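Acyl-ACP thioesterase (Bacteroides thetaiotaomicron, PDB 2ESS) probably hydrolyses the thioester of fatty acyl-acyl carrier proteins, releasing free fatty acids, with two hotdog-fold domains in one chain. Local coordinates at residues 12-17 with 76-81; 82-87 with 138-143; 180-185 with 202-207. All coordinates share one frame; numbering follows the deposited sequence.

Contact 1 of 3, residues 12-17 with 76-81; sequences QFVAEP and YEKFSV
Phe13 and Phe79 form the hydrogen-bonded pair at the middle of an antiparallel match between strands 12-14 and 78-81, whose short axes run at 143° to each other and come within 4.5 Å. Their backbones are joined twice: Phe13 N gives to Phe79 O at 2.8 Å, and Phe79 N returns a bond to Phe13 O. Non-hydrogen-bonded pairs flank this one, Gln12 with Ser80 and Val14 with Lys78. Past the strand ends the match continues through Ala15 N to Glu77 O, and then Tyr76 N to Ala15 O at 2.7 Å.

The two phenylalanines lie on the same face of the sheet. With CG between its backbone N and carbonyl carbon (chi1 70°), Phe79 turns its ring beneath its partner, and Phe13 CB sits over one face as a CH-pi contact, 3.7 Å from the ring centroid. The rings themselves meet obliquely, planes 33° apart. Farther along, Phe13 CE2 touches Val81 CG2 at 3.7 Å. Gln12, on the other face, is bent at chi2, which brings its amide back over Ser80 CB, with NE2 3.6 Å from that carbon. At the loop end, Pro17 CG meets the hydroxyl end of Tyr76, 3.5 Å from CZ, the two side chains crossing at about a right angle.

Strand 9-14 is an edge strand of the sheet within this chain, and 78-88 continues the sheet to strand 92-100 through the backbone bond of Ser80 with Ile100. The phenylalanine face turns to helix 28-45, where Phe13 packs on His34 and Cys38 and Val81 on Leu35, while Glu16 reaches Asn33 of the second subunit.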
loop_
_atom_site.group_PDB
_atom_site.type_symbol
_atom_site.label_atom_id
_atom_site.label_comp_id
_atom_site.label_asym_id
_atom_site.label_seq_id
_atom_site.Cartn_x
_atom_site.Cartn_y
_atom_site.Cartn_z
ATOM N N GLN A 12 -14.829 -8.951 -1.165
ATOM C CA GLN A 12 -15.094 -7.878 -2.123
ATOM C C GLN A 12 -14.156 -6.689 -1.969
ATOM O O GLN A 12 -13.880 -6.220 -0.863
ATOM C CB GLN A 12 -16.526 -7.347 -1.951
ATOM C CG GLN A 12 -17.621 -8.374 -2.101
ATOM C CD GLN A 12 -17.622 -8.978 -3.474
ATOM O OE1 GLN A 12 -17.401 -8.278 -4.468
ATOM N NE2 GLN A 12 -17.833 -10.293 -3.545
ATOM N N PHE A 13 -13.666 -6.193 -3.094
ATOM C CA PHE A 13 -12.765 -5.044 -3.119
ATOM C C PHE A 13 -13.115 -4.045 -4.219
ATOM O O PHE A 13 -13.876 -4.342 -5.127
ATOM C CB PHE A 13 -11.344 -5.525 -3.324
ATOM C CG PHE A 13 -10.892 -6.486 -2.301
ATOM C CD1 PHE A 13 -10.561 -6.037 -1.033
ATOM C CD2 PHE A 13 -10.843 -7.846 -2.568
ATOM C CE1 PHE A 13 -10.162 -6.936 -0.052
ATOM C CE2 PHE A 13 -10.422 -8.753 -1.592
ATOM C CZ PHE A 13 -10.084 -8.301 -0.341
ATOM N N VAL A 14 -12.542 -2.860 -4.110
ATOM C CA VAL A 14 -12.543 -1.881 -5.201
ATOM C C VAL A 14 -11.091 -1.482 -5.457
ATOM O O VAL A 14 -10.349 -1.239 -4.494
ATOM C CB VAL A 14 -13.349 -0.630 -4.819
ATOM C CG1 VAL A 14 -13.326 0.395 -5.960
ATOM C CG2 VAL A 14 -14.780 -1.004 -4.468
ATOM N N ALA A 15 -10.678 -1.387 -6.728
ATOM C CA ALA A 15 -9.322 -0.935 -7.084
ATOM C C ALA A 15 -9.134 0.598 -6.848
ATOM O O ALA A 15 -9.612 1.430 -7.609
ATOM C CB ALA A 15 -9.008 -1.298 -8.532
ATOM N N GLU A 16 -8.413 0.954 -5.795
ATOM C CA GLU A 16 -8.223 2.356 -5.429
ATOM C C GLU A 16 -7.095 3.001 -6.247
ATOM O O GLU A 16 -6.128 2.309 -6.661
ATOM C CB GLU A 16 -7.840 2.479 -3.936
ATOM C CG GLU A 16 -8.683 1.677 -2.947
ATOM C CD GLU A 16 -7.982 1.488 -1.561
ATOM O OE1 GLU A 16 -6.892 2.100 -1.323
ATOM O OE2 GLU A 16 -8.517 0.707 -0.724
ATOM N N PRO A 17 -7.158 4.342 -6.433
ATOM C CA PRO A 17 -6.203 5.101 -7.254
ATOM C C PRO A 17 -4.741 4.987 -6.855
ATOM O O PRO A 17 -3.843 5.045 -7.715
ATOM C CB PRO A 17 -6.677 6.556 -7.065
ATOM C CG PRO A 17 -8.099 6.432 -6.722
ATOM C CD PRO A 17 -8.199 5.233 -5.879
ATOM N N TYR A 76 -10.967 1.955 -9.827
ATOM C CA TYR A 76 -12.366 2.093 -9.400
ATOM C C TYR A 76 -13.345 0.945 -9.715
ATOM O O TYR A 76 -14.508 1.037 -9.359
ATOM C CB TYR A 76 -12.969 3.405 -9.877
ATOM C CG TYR A 76 -12.364 4.612 -9.239
ATOM C CD1 TYR A 76 -12.314 4.747 -7.848
ATOM C CD2 TYR A 76 -11.842 5.611 -10.017
ATOM C CE1 TYR A 76 -11.762 5.872 -7.270
ATOM C CE2 TYR A 76 -11.287 6.728 -9.464
ATOM C CZ TYR A 76 -11.245 6.860 -8.108
ATOM O OH TYR A 76 -10.686 8.004 -7.613
ATOM N N GLU A 77 -12.868 -0.142 -10.313
ATOM C CA GLU A 77 -13.715 -1.297 -10.541
ATOM C C GLU A 77 -13.779 -2.148 -9.293
ATOM O O GLU A 77 -12.805 -2.272 -8.556
ATOM C CB GLU A 77 -13.173 -2.176 -11.649
ATOM C CG GLU A 77 -13.148 -1.571 -12.995
ATOM C CD GLU A 77 -12.769 -2.594 -14.081
ATOM O OE1 GLU A 77 -12.062 -3.641 -13.798
ATOM O OE2 GLU A 77 -13.190 -2.327 -15.226
ATOM N N LYS A 78 -14.938 -2.752 -9.089
ATOM C CA LYS A 78 -15.095 -3.789 -8.113
ATOM C C LYS A 78 -14.420 -5.038 -8.628
ATOM O O LYS A 78 -14.362 -5.287 -9.835
ATOM C CB LYS A 78 -16.567 -4.093 -7.888
ATOM C CG LYS A 78 -17.333 -2.979 -7.179
ATOM C CD LYS A 78 -18.827 -3.331 -7.121
ATOM C CE LYS A 78 -19.664 -2.154 -6.667
ATOM N NZ LYS A 78 -21.089 -2.370 -7.040
ATOM N N PHE A 79 -13.930 -5.815 -7.686
ATOM C CA PHE A 79 -13.423 -7.132 -7.934
ATOM C C PHE A 79 -13.557 -7.963 -6.678
ATOM O O PHE A 79 -13.868 -7.456 -5.610
ATOM C CB PHE A 79 -11.982 -7.105 -8.492
ATOM C CG PHE A 79 -10.913 -6.679 -7.511
ATOM C CD1 PHE A 79 -10.650 -5.327 -7.297
ATOM C CD2 PHE A 79 -10.119 -7.628 -6.853
ATOM C CE1 PHE A 79 -9.659 -4.899 -6.427
ATOM C CE2 PHE A 79 -9.098 -7.207 -5.988
ATOM C CZ PHE A 79 -8.866 -5.850 -5.779
ATOM N N SER A 80 -13.363 -9.258 -6.810
ATOM C CA SER A 80 -13.405 -10.105 -5.624
ATOM C C SER A 80 -12.367 -11.210 -5.683
ATOM O O SER A 80 -11.833 -11.539 -6.762
ATOM C CB SER A 80 -14.824 -10.653 -5.413
ATOM O OG SER A 80 -15.185 -11.416 -6.509
ATOM N N VAL A 81 -12.081 -11.736 -4.501
ATOM C CA VAL A 81 -11.145 -12.819 -4.327
ATOM C C VAL A 81 -11.879 -13.966 -3.637
ATOM O O VAL A 81 -12.582 -13.771 -2.623
ATOM C CB VAL A 81 -9.953 -12.358 -3.486
ATOM C CG1 VAL A 81 -9.005 -13.540 -3.164
ATOM C CG2 VAL A 81 -9.233 -11.194 -4.161
#

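Contact 2 of 3, residues 82-87 with 138-143; sequences QTWVEN and YICDEP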
loop_
_atom_site.group_PDB
_atom_site.type_symbol
_atom_site.label_atom_id
_atom_site.label_comp_id
_atom_site.label_asym_id
_atom_site.label_seq_id
_atom_site.Cartn_x
_atom_site.Cartn_y
_atom_site.Cartn_z
ATOM N N GLN A 82 -11.719 -15.162 -4.180
ATOM C CA GLN A 82 -12.169 -16.389 -3.523
ATOM C C GLN A 82 -10.911 -17.147 -3.114
ATOM O O GLN A 82 -9.916 -17.136 -3.829
ATOM C CB GLN A 82 -13.014 -17.247 -4.454
ATOM C CG GLN A 82 -14.435 -16.766 -4.621
ATOM C CD GLN A 82 -15.139 -17.456 -5.742
ATOM O OE1 GLN A 82 -14.527 -18.131 -6.554
ATOM N NE2 GLN A 82 -16.433 -17.292 -5.793
ATOM N N THR A 83 -10.981 -17.823 -1.977
ATOM C CA THR A 83 -9.865 -18.605 -1.482
ATOM C C THR A 83 -10.373 -19.831 -0.729
ATOM O O THR A 83 -11.470 -19.834 -0.153
ATOM C CB THR A 83 -8.948 -17.731 -0.589
ATOM O OG1 THR A 83 -7.796 -18.494 -0.251
ATOM C CG2 THR A 83 -9.693 -17.218 0.660
ATOM N N TRP A 84 -9.554 -20.871 -0.743
ATOM C CA TRP A 84 -9.904 -22.138 -0.162
ATOM C C TRP A 84 -8.619 -22.939 0.013
ATOM O O TRP A 84 -7.608 -22.669 -0.648
ATOM C CB TRP A 84 -10.893 -22.902 -1.075
ATOM C CG TRP A 84 -10.344 -23.249 -2.408
ATOM C CD1 TRP A 84 -9.695 -24.396 -2.756
ATOM C CD2 TRP A 84 -10.371 -22.429 -3.576
ATOM N NE1 TRP A 84 -9.308 -24.334 -4.068
ATOM C CE2 TRP A 84 -9.718 -23.134 -4.594
ATOM C CE3 TRP A 84 -10.877 -21.151 -3.851
ATOM C CZ2 TRP A 84 -9.579 -22.626 -5.873
ATOM C CZ3 TRP A 84 -10.734 -20.646 -5.109
ATOM C CH2 TRP A 84 -10.086 -21.380 -6.113
ATOM N N VAL A 85 -8.681 -23.901 0.915
ATOM C CA VAL A 85 -7.625 -24.864 1.154
ATOM C C VAL A 85 -7.771 -26.030 0.225
ATOM O O VAL A 85 -8.793 -26.692 0.224
ATOM C CB VAL A 85 -7.645 -25.370 2.627
ATOM C CG1 VAL A 85 -6.566 -26.446 2.884
ATOM C CG2 VAL A 85 -7.447 -24.202 3.579
ATOM N N GLU A 86 -6.739 -26.282 -0.583
ATOM C CA GLU A 86 -6.747 -27.408 -1.514
ATOM C C GLU A 86 -6.200 -28.677 -0.889
ATOM O O GLU A 86 -6.760 -29.751 -1.078
ATOM C CB GLU A 86 -5.952 -27.076 -2.774
ATOM C CG GLU A 86 -5.865 -28.239 -3.707
ATOM C CD GLU A 86 -5.100 -27.903 -4.971
ATOM O OE1 GLU A 86 -3.909 -27.501 -4.857
ATOM O OE2 GLU A 86 -5.699 -28.063 -6.057
ATOM N N ASN A 87 -5.092 -28.557 -0.165
ATOM C CA ASN A 87 -4.469 -29.711 0.510
ATOM C C ASN A 87 -3.832 -29.326 1.814
ATOM O O ASN A 87 -3.287 -28.248 1.940
ATOM C CB ASN A 87 -3.327 -30.307 -0.341
ATOM C CG ASN A 87 -3.828 -31.199 -1.473
ATOM O OD1 ASN A 87 -3.506 -30.959 -2.636
ATOM N ND2 ASN A 87 -4.604 -32.242 -1.129
ATOM N N TYR A 138 -11.946 -28.181 5.970
ATOM C CA TYR A 138 -12.147 -27.178 4.933
ATOM C C TYR A 138 -11.406 -27.484 3.614
ATOM O O TYR A 138 -11.435 -26.673 2.675
ATOM C CB TYR A 138 -11.769 -25.801 5.470
ATOM C CG TYR A 138 -12.742 -25.329 6.536
ATOM C CD1 TYR A 138 -13.959 -24.731 6.185
ATOM C CD2 TYR A 138 -12.453 -25.503 7.878
ATOM C CE1 TYR A 138 -14.849 -24.311 7.173
ATOM C CE2 TYR A 138 -13.323 -25.128 8.851
ATOM C CZ TYR A 138 -14.513 -24.518 8.507
ATOM O OH TYR A 138 -15.351 -24.114 9.515
ATOM N N ILE A 139 -10.796 -28.666 3.523
ATOM C CA ILE A 139 -10.183 -29.105 2.262
ATOM C C ILE A 139 -11.257 -29.153 1.165
ATOM O O ILE A 139 -12.313 -29.741 1.341
ATOM C CB ILE A 139 -9.460 -30.463 2.404
ATOM C CG1 ILE A 139 -8.189 -30.285 3.239
ATOM C CG2 ILE A 139 -9.112 -31.024 1.013
ATOM C CD1 ILE A 139 -7.731 -31.503 3.957
ATOM N N CYS A 140 -10.968 -28.523 0.034
ATOM C CA CYS A 140 -11.957 -28.171 -0.924
ATOM C C CYS A 140 -11.396 -28.461 -2.316
ATOM O O CYS A 140 -10.221 -28.156 -2.610
ATOM C CB CYS A 140 -12.259 -26.674 -0.737
ATOM S SG CYS A 140 -13.262 -25.882 -1.991
ATOM N N ASP A 141 -12.263 -28.999 -3.167
ATOM C CA ASP A 141 -11.906 -29.443 -4.518
ATOM C C ASP A 141 -12.143 -28.391 -5.619
ATOM O O ASP A 141 -12.119 -28.719 -6.796
ATOM C CB ASP A 141 -12.680 -30.744 -4.858
ATOM C CG ASP A 141 -14.199 -30.525 -5.054
ATOM O OD1 ASP A 141 -14.720 -29.388 -4.877
ATOM O OD2 ASP A 141 -14.887 -31.515 -5.392
ATOM N N GLU A 142 -12.377 -27.139 -5.261
ATOM C CA GLU A 142 -12.570 -26.078 -6.258
ATOM C C GLU A 142 -11.383 -26.013 -7.252
ATOM O O GLU A 142 -10.232 -26.085 -6.851
ATOM C CB GLU A 142 -12.733 -24.751 -5.519
ATOM C CG GLU A 142 -12.982 -23.525 -6.375
ATOM C CD GLU A 142 -14.348 -23.551 -7.057
ATOM O OE1 GLU A 142 -14.518 -22.761 -8.005
ATOM O OE2 GLU A 142 -15.234 -24.346 -6.649
ATOM N N PRO A 143 -11.662 -25.889 -8.559
ATOM C CA PRO A 143 -10.515 -25.903 -9.484
ATOM C C PRO A 143 -9.662 -24.636 -9.482
ATOM O O PRO A 143 -10.155 -23.512 -9.247
ATOM C CB PRO A 143 -11.159 -26.085 -10.860
ATOM C CG PRO A 143 -12.646 -26.152 -10.650
ATOM C CD PRO A 143 -12.944 -25.730 -9.264
HETATM O O HOH W 1 -7.673 -25.844 -6.352
HETATM O O HOH W 2 -11.194 -24.118 2.288
#
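Val85 and Cys140 make the direct backbone link between strand 82-87 and the irregular segment 138-143: Cys140 N gives to Val85 O at 2.8 Å, nearly in line with the carbonyl but bent at the hydrogen (136°). A water supplements it, accepting from Val85 N and donating to Tyr138 O.

The main side-chain contact is Glu142 lying across Trp84. Its CG is 3.5 Å from the centroid of the six-membered ring, a CH-pi contact over the face, while Glu142 CB lies 3.5 Å from Trp84 CE2. Glu142 reaches this place with CG anti to its backbone N (chi1 -178°), then bends at chi2, leaving the carboxylate plane 80° from the indole. Cys140 SG approaches the five-membered ring obliquely, 4.4 Å from its centroid, and also accepts a weak bond from Glu142 N. At the indole edge, Trp84 NE1 donates to a second water at 3.2 Å, in the ring plane; Glu142 O and Glu86 OE2 lie within that water's hydrogen-bonding range. Next to the backbone bond, Ile139 CG2 rests 3.4 Å from Glu86 O. With an alanine in place of Trp84, the Glu142 methylenes and Cys140 SG would probably lose their ring and the edge water its N-H donor.

Glu86 has its stronger partner in Arg111, a salt bridge through OE1. The chemistry is thus mixed: one bent backbone bond, two waters and an indole with the Glu142 methylenes over one face and Cys140 SG set obliquely beside it, which together hold the loop against strand 78-88 near its classic bulge, where Glu86 and Asn87 both face Asp94.

Contact 3 of 3, residues 180-185 with 202-207; sequences RYIEHI and FEMAYV
Ile185 and Met204, a selenomethionine, reach toward each other tip to tip, with Ile185 CD1 3.7 Å from Met204 SE. The selenomethionine chain is bent at chi2 and chi3, which carries CE round toward the helix, 4.0 Å from Tyr181 CB. One helical turn of Ile185, Tyr181 and Ile182 is therefore gathered about this side chain, the last placing CG1 3.9 Å from Met204 CG.

Ile182 also crosses the Phe202 ring obliquely. Its CG2, anti to the backbone N, lies 3.7 Å from Phe202 CZ, and with Phe202 CG anti to its backbone N (chi1 179°) the ring extends toward the helix. At the other end of the strand, Tyr181 presents CD2 at the edge of the Tyr206 ring, near its plane and 4.0 Å from CE1. Tyr206 stands at about a right angle to Ile182, its OH 3.9 Å from Ile182 CG1. Both phenols have polar partners elsewhere, Tyr206 OH with Ser178 O and Tyr181 OH with Ser210.

The contact is apolar and buried. Helix 178-186 lies across strand 199-206 at 127° between short axes 10.2 Å apart, consistent with the hotdog fold of helix against sheet. Strand 199-206 runs between strands 58-69 and 238-247, Met28 of helix 28-45 adds to Ile182 and Phe202, and on the helix's other side Arg180 forms a salt bridge with Glu183 of the second subunit, and Glu183 with Arg180 of that subunit.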
loop_
_atom_site.group_PDB
_atom_site.type_symbol
_atom_site.label_atom_id
_atom_site.label_comp_id
_atom_site.label_asym_id
_atom_site.label_seq_id
_atom_site.Cartn_x
_atom_site.Cartn_y
_atom_site.Cartn_z
ATOM N N ARG A 180 6.686 -6.006 -0.080
ATOM C CA ARG A 180 7.723 -5.073 -0.434
ATOM C C ARG A 180 8.738 -5.722 -1.351
ATOM O O ARG A 180 9.232 -5.066 -2.250
ATOM C CB ARG A 180 8.406 -4.523 0.816
ATOM C CG ARG A 180 7.488 -3.594 1.607
ATOM C CD ARG A 180 7.375 -2.267 0.915
ATOM N NE ARG A 180 6.229 -1.509 1.394
ATOM C CZ ARG A 180 5.964 -0.258 1.010
ATOM N NH1 ARG A 180 6.777 0.376 0.166
ATOM N NH2 ARG A 180 4.896 0.372 1.485
ATOM N N TYR A 181 9.018 -7.016 -1.175
ATOM C CA TYR A 181 9.883 -7.696 -2.138
ATOM C C TYR A 181 9.312 -7.686 -3.557
ATOM O O TYR A 181 10.063 -7.538 -4.511
ATOM C CB TYR A 181 10.131 -9.129 -1.747
ATOM C CG TYR A 181 11.041 -9.375 -0.577
ATOM C CD1 TYR A 181 12.414 -9.061 -0.624
ATOM C CD2 TYR A 181 10.552 -9.985 0.570
ATOM C CE1 TYR A 181 13.266 -9.350 0.461
ATOM C CE2 TYR A 181 11.396 -10.275 1.648
ATOM C CZ TYR A 181 12.748 -9.969 1.587
ATOM O OH TYR A 181 13.518 -10.309 2.691
ATOM N N ILE A 182 8.005 -7.921 -3.680
ATOM C CA ILE A 182 7.311 -7.860 -4.973
ATOM C C ILE A 182 7.491 -6.501 -5.648
ATOM O O ILE A 182 7.909 -6.433 -6.818
ATOM C CB ILE A 182 5.808 -8.182 -4.827
ATOM C CG1 ILE A 182 5.639 -9.626 -4.320
ATOM C CG2 ILE A 182 5.080 -8.000 -6.164
ATOM C CD1 ILE A 182 4.155 -10.060 -4.104
ATOM N N GLU A 183 7.189 -5.426 -4.924
ATOM C CA GLU A 183 7.390 -4.069 -5.441
ATOM C C GLU A 183 8.814 -3.813 -5.920
ATOM O O GLU A 183 9.018 -3.265 -6.999
ATOM C CB GLU A 183 7.070 -3.018 -4.385
ATOM C CG GLU A 183 5.569 -2.883 -4.045
ATOM C CD GLU A 183 5.275 -1.762 -2.998
ATOM O OE1 GLU A 183 6.186 -0.905 -2.769
ATOM O OE2 GLU A 183 4.141 -1.753 -2.428
ATOM N N HIS A 184 9.807 -4.183 -5.110
ATOM C CA HIS A 184 11.196 -3.928 -5.525
ATOM C C HIS A 184 11.603 -4.739 -6.777
ATOM O O HIS A 184 12.318 -4.255 -7.614
ATOM C CB HIS A 184 12.162 -4.159 -4.361
ATOM C CG HIS A 184 11.942 -3.219 -3.213
ATOM N ND1 HIS A 184 11.922 -1.847 -3.367
ATOM C CD2 HIS A 184 11.712 -3.453 -1.898
ATOM C CE1 HIS A 184 11.684 -1.280 -2.195
ATOM N NE2 HIS A 184 11.559 -2.233 -1.288
ATOM N N ILE A 185 11.128 -5.974 -6.896
ATOM C CA ILE A 185 11.458 -6.807 -8.043
ATOM C C ILE A 185 10.855 -6.210 -9.314
ATOM O O ILE A 185 11.534 -6.078 -10.357
ATOM C CB ILE A 185 10.996 -8.284 -7.805
ATOM C CG1 ILE A 185 11.878 -8.934 -6.731
ATOM C CG2 ILE A 185 11.063 -9.115 -9.090
ATOM C CD1 ILE A 185 11.288 -10.156 -6.158
ATOM N N PHE A 202 3.459 -14.556 -12.374
ATOM C CA PHE A 202 4.377 -14.011 -11.414
ATOM C C PHE A 202 4.514 -14.986 -10.244
ATOM O O PHE A 202 3.515 -15.416 -9.647
ATOM C CB PHE A 202 3.898 -12.634 -10.952
ATOM C CG PHE A 202 4.794 -12.008 -9.925
ATOM C CD1 PHE A 202 5.984 -11.416 -10.298
ATOM C CD2 PHE A 202 4.448 -12.046 -8.582
ATOM C CE1 PHE A 202 6.825 -10.879 -9.350
ATOM C CE2 PHE A 202 5.260 -11.518 -7.659
ATOM C CZ PHE A 202 6.457 -10.920 -8.043
ATOM N N GLU A 203 5.749 -15.355 -9.929
ATOM C CA GLU A 203 6.004 -16.256 -8.816
ATOM C C GLU A 203 7.027 -15.696 -7.839
ATOM O O GLU A 203 7.932 -15.009 -8.230
ATOM C CB GLU A 203 6.513 -17.590 -9.325
ATOM C CG GLU A 203 5.705 -18.233 -10.408
ATOM C CD GLU A 203 6.338 -19.510 -10.959
ATOM O OE1 GLU A 203 7.303 -20.034 -10.360
ATOM O OE2 GLU A 203 5.879 -19.965 -12.029
HETATM N N MSE A 204 6.820 -15.964 -6.569
HETATM C CA MSE A 204 7.720 -15.588 -5.484
HETATM C C MSE A 204 8.055 -16.861 -4.728
HETATM O O MSE A 204 7.167 -17.731 -4.505
HETATM C CB MSE A 204 7.022 -14.673 -4.504
HETATM C CG MSE A 204 6.721 -13.306 -5.064
HETATM SE SE MSE A 204 8.464 -12.357 -5.432
HETATM C CE MSE A 204 9.525 -12.539 -3.744
ATOM N N ALA A 205 9.328 -16.967 -4.352
ATOM C CA ALA A 205 9.796 -17.974 -3.386
ATOM C C ALA A 205 10.488 -17.246 -2.246
ATOM O O ALA A 205 11.427 -16.494 -2.465
ATOM C CB ALA A 205 10.766 -18.955 -4.047
ATOM N N TYR A 206 10.056 -17.502 -1.025
ATOM C CA TYR A 206 10.539 -16.724 0.131
ATOM C C TYR A 206 11.490 -17.636 0.842
ATOM O O TYR A 206 11.100 -18.670 1.386
ATOM C CB TYR A 206 9.380 -16.287 1.035
ATOM C CG TYR A 206 8.499 -15.274 0.360
ATOM C CD1 TYR A 206 8.904 -13.930 0.273
ATOM C CD2 TYR A 206 7.310 -15.640 -0.236
ATOM C CE1 TYR A 206 8.137 -12.981 -0.393
ATOM C CE2 TYR A 206 6.530 -14.680 -0.891
ATOM C CZ TYR A 206 6.938 -13.369 -0.948
ATOM O OH TYR A 206 6.159 -12.444 -1.607
ATOM N N VAL A 207 12.760 -17.276 0.792
ATOM C CA VAL A 207 13.822 -18.159 1.247
ATOM C C VAL A 207 14.321 -17.839 2.665
ATOM O O VAL A 207 14.589 -18.735 3.445
ATOM C CB VAL A 207 14.976 -18.153 0.230
ATOM C CG1 VAL A 207 16.088 -19.137 0.648
ATOM C CG2 VAL A 207 14.413 -18.459 -1.170
#

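The three contacts follow one another along the chain without overlap and all reach one continuous antiparallel sheet. Contacts 1 and 2 use consecutive parts of strand 78-88, their centres about 23 Å apart: the first pairs it with strand 9-14, the second lays the loop 138-143 against it. The centre of contact 3 lies about 22 Å from that of contact 1 and about 24 Å from that of contact 2; contact 3 touches neither and joins helix 178-186 to strand 199-206. Contact 1 lies in the N-terminal hotdog half and contact 3 in the C-terminal one, joined by the shared sheet where 58-69 meets 199-206. Contacts 1 and 3 also touch the second subunit.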